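Local coordinates for probable disease resistance protein At5g66900 (Arabidopsis thaliana, PDB 7L7W) that probably acts as a helper immune receptor of the NB-LRR family that forms a calcium-permeable cation channel in plant immunity, at residues E80-A85 with K109-F114. The protein carries 2 engineered substitutions. Numbering follows the deposited sequence.
Sequences ERADVA and KDMLKF. With NI (nickel (II) ion), chain B.
In the four-helix bundle of the N-terminal CC-R (RPW8-type) domain, helices 70-88 and 97-114 meet here through a salt bridge, R81 to D110, and an apolar pair, A82 with M111; R81 and A82 lie between the nickel ligands E80 and D83 in sequence. The R81 guanidinium presents its NH1/NH2 end to a single carboxylate oxygen: NH2 lies 3.0 Å and NH1 3.1 Å from D110 OD2, both bent bonds with N-H...O angles of 151° and 143°. OD2 sits in the guanidinium plane, the carboxylate plane is turned 68° from it, and both nitrogens fork onto one oxygen instead of pairing with two. NH1 donates to the anti lone pair of OD2, whereas NH2 comes in from above the carboxylate plane. R106 NH1 also pairs with OD2, and the two arginines together would probably stabilise D110 as the charged form. Deeper in the bundle, M111 runs extended beyond CG and reaches across a CA-CA gap of 9.5 Å to the A82 methyl. V27 of helix 20-32 also touches A82, while T47 and M48 of helix 38-60 touch M111, joining the pair to the other helices of the core. The face of helix 70-88 turned from helix 97-114 carries E80 and D83, which bind nickel: E80 through both oxygens, unequally at 2.2 Å (OE1) and 2.6 Å (OE2), and D83 through OD2 at 2.1 Å. In the apolar pair, the terminal methyl CE of M111 stops 3.7 Å from A82 CB.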
loop_
_atom_site.group_PDB
_atom_site.type_symbol
_atom_site.label_atom_id
_atom_site.label_comp_id
_atom_site.label_asym_id
_atom_site.label_seq_id
_atom_site.Cartn_x
_atom_site.Cartn_y
_atom_site.Cartn_z
ATOM N N GLU A 80 -2.116 -24.938 -9.820
ATOM C CA GLU A 80 -1.260 -24.123 -10.678
ATOM C C GLU A 80 -1.639 -22.648 -10.634
ATOM O O GLU A 80 -0.762 -21.784 -10.777
ATOM C CB GLU A 80 -1.286 -24.645 -12.105
ATOM C CG GLU A 80 -0.180 -25.652 -12.359
ATOM C CD GLU A 80 1.214 -25.067 -12.164
ATOM O OE1 GLU A 80 1.709 -25.086 -11.011
ATOM O OE2 GLU A 80 1.818 -24.607 -13.164
ATOM N N ARG A 81 -2.919 -22.326 -10.422
ATOM C CA ARG A 81 -3.259 -20.925 -10.172
ATOM C C ARG A 81 -2.633 -20.432 -8.868
ATOM O O ARG A 81 -2.097 -19.316 -8.810
ATOM C CB ARG A 81 -4.770 -20.748 -10.153
ATOM C CG ARG A 81 -5.382 -20.889 -11.552
ATOM C CD ARG A 81 -6.820 -21.343 -11.487
ATOM N NE ARG A 81 -7.586 -20.501 -10.576
ATOM C CZ ARG A 81 -8.690 -20.893 -9.942
ATOM N NH1 ARG A 81 -9.161 -22.133 -10.114
ATOM N NH2 ARG A 81 -9.316 -20.042 -9.126
ATOM N N ALA A 82 -2.668 -21.257 -7.810
ATOM C CA ALA A 82 -1.968 -20.854 -6.591
ATOM C C ALA A 82 -0.484 -20.641 -6.866
ATOM O O ALA A 82 0.107 -19.664 -6.392
ATOM C CB ALA A 82 -2.170 -21.877 -5.475
ATOM N N ASP A 83 0.130 -21.530 -7.649
ATOM C CA ASP A 83 1.558 -21.416 -7.933
ATOM C C ASP A 83 1.866 -20.104 -8.646
ATOM O O ASP A 83 2.754 -19.345 -8.231
ATOM C CB ASP A 83 2.008 -22.623 -8.764
ATOM C CG ASP A 83 3.524 -22.800 -8.801
ATOM O OD1 ASP A 83 4.244 -21.989 -8.200
ATOM O OD2 ASP A 83 4.000 -23.776 -9.427
ATOM N N VAL A 84 1.126 -19.812 -9.714
ATOM C CA VAL A 84 1.367 -18.598 -10.487
ATOM C C VAL A 84 1.172 -17.358 -9.624
ATOM O O VAL A 84 1.980 -16.411 -9.669
ATOM C CB VAL A 84 0.447 -18.583 -11.719
ATOM C CG1 VAL A 84 0.346 -17.195 -12.291
ATOM C CG2 VAL A 84 0.964 -19.566 -12.760
ATOM N N ALA A 85 0.096 -17.339 -8.824
ATOM C CA ALA A 85 -0.184 -16.181 -7.983
ATOM C C ALA A 85 0.928 -15.963 -6.965
ATOM O O ALA A 85 1.388 -14.826 -6.757
ATOM C CB ALA A 85 -1.536 -16.363 -7.289
ATOM N N LYS A 109 -11.215 -20.535 -2.100
ATOM C CA LYS A 109 -12.531 -21.162 -2.050
ATOM C C LYS A 109 -12.527 -22.437 -2.883
ATOM O O LYS A 109 -12.979 -23.491 -2.414
ATOM C CB LYS A 109 -13.634 -20.196 -2.509
ATOM C CG LYS A 109 -15.047 -20.845 -2.569
ATOM C CD LYS A 109 -15.220 -21.913 -1.438
ATOM C CE LYS A 109 -16.503 -22.744 -1.489
ATOM N NZ LYS A 109 -16.302 -23.980 -0.670
ATOM N N ASP A 110 -11.917 -22.381 -4.069
ATOM C CA ASP A 110 -11.920 -23.544 -4.946
ATOM C C ASP A 110 -11.261 -24.726 -4.250
ATOM O O ASP A 110 -11.837 -25.826 -4.184
ATOM C CB ASP A 110 -11.225 -23.193 -6.263
ATOM C CG ASP A 110 -12.024 -22.185 -7.096
ATOM O OD1 ASP A 110 -13.129 -21.791 -6.657
ATOM O OD2 ASP A 110 -11.547 -21.769 -8.180
ATOM N N MET A 111 -10.099 -24.482 -3.624
ATOM C CA MET A 111 -9.393 -25.570 -2.963
ATOM C C MET A 111 -10.282 -26.200 -1.908
ATOM O O MET A 111 -10.435 -27.430 -1.861
ATOM C CB MET A 111 -8.088 -25.065 -2.354
ATOM C CG MET A 111 -6.945 -25.002 -3.347
ATOM S SD MET A 111 -5.465 -24.215 -2.688
ATOM C CE MET A 111 -4.305 -24.513 -4.025
ATOM N N LEU A 112 -10.966 -25.362 -1.126
ATOM C CA LEU A 112 -11.813 -25.898 -0.074
ATOM C C LEU A 112 -12.915 -26.774 -0.655
ATOM O O LEU A 112 -13.150 -27.885 -0.162
ATOM C CB LEU A 112 -12.398 -24.765 0.765
ATOM C CG LEU A 112 -11.374 -24.154 1.725
ATOM C CD1 LEU A 112 -12.042 -23.182 2.672
ATOM C CD2 LEU A 112 -10.612 -25.222 2.496
ATOM N N LYS A 113 -13.568 -26.321 -1.732
ATOM C CA LYS A 113 -14.636 -27.154 -2.278
ATOM C C LYS A 113 -14.080 -28.475 -2.786
ATOM O O LYS A 113 -14.709 -29.526 -2.614
ATOM C CB LYS A 113 -15.397 -26.433 -3.393
ATOM C CG LYS A 113 -16.649 -27.212 -3.817
ATOM C CD LYS A 113 -16.971 -27.058 -5.304
ATOM C CE LYS A 113 -15.855 -27.617 -6.191
ATOM N NZ LYS A 113 -16.174 -28.955 -6.781
ATOM N N PHE A 114 -12.870 -28.450 -3.339
ATOM C CA PHE A 114 -12.267 -29.680 -3.812
ATOM C C PHE A 114 -12.058 -30.671 -2.676
ATOM O O PHE A 114 -12.112 -31.884 -2.896
ATOM C CB PHE A 114 -10.946 -29.376 -4.501
ATOM C CG PHE A 114 -10.377 -30.548 -5.199
ATOM C CD1 PHE A 114 -10.637 -30.750 -6.545
ATOM C CD2 PHE A 114 -9.613 -31.482 -4.507
ATOM C CE1 PHE A 114 -10.130 -31.863 -7.200
ATOM C CE2 PHE A 114 -9.104 -32.607 -5.153
ATOM C CZ PHE A 114 -9.362 -32.796 -6.506
HETATM NI NI NI B . 3.606 -23.973 -11.445
#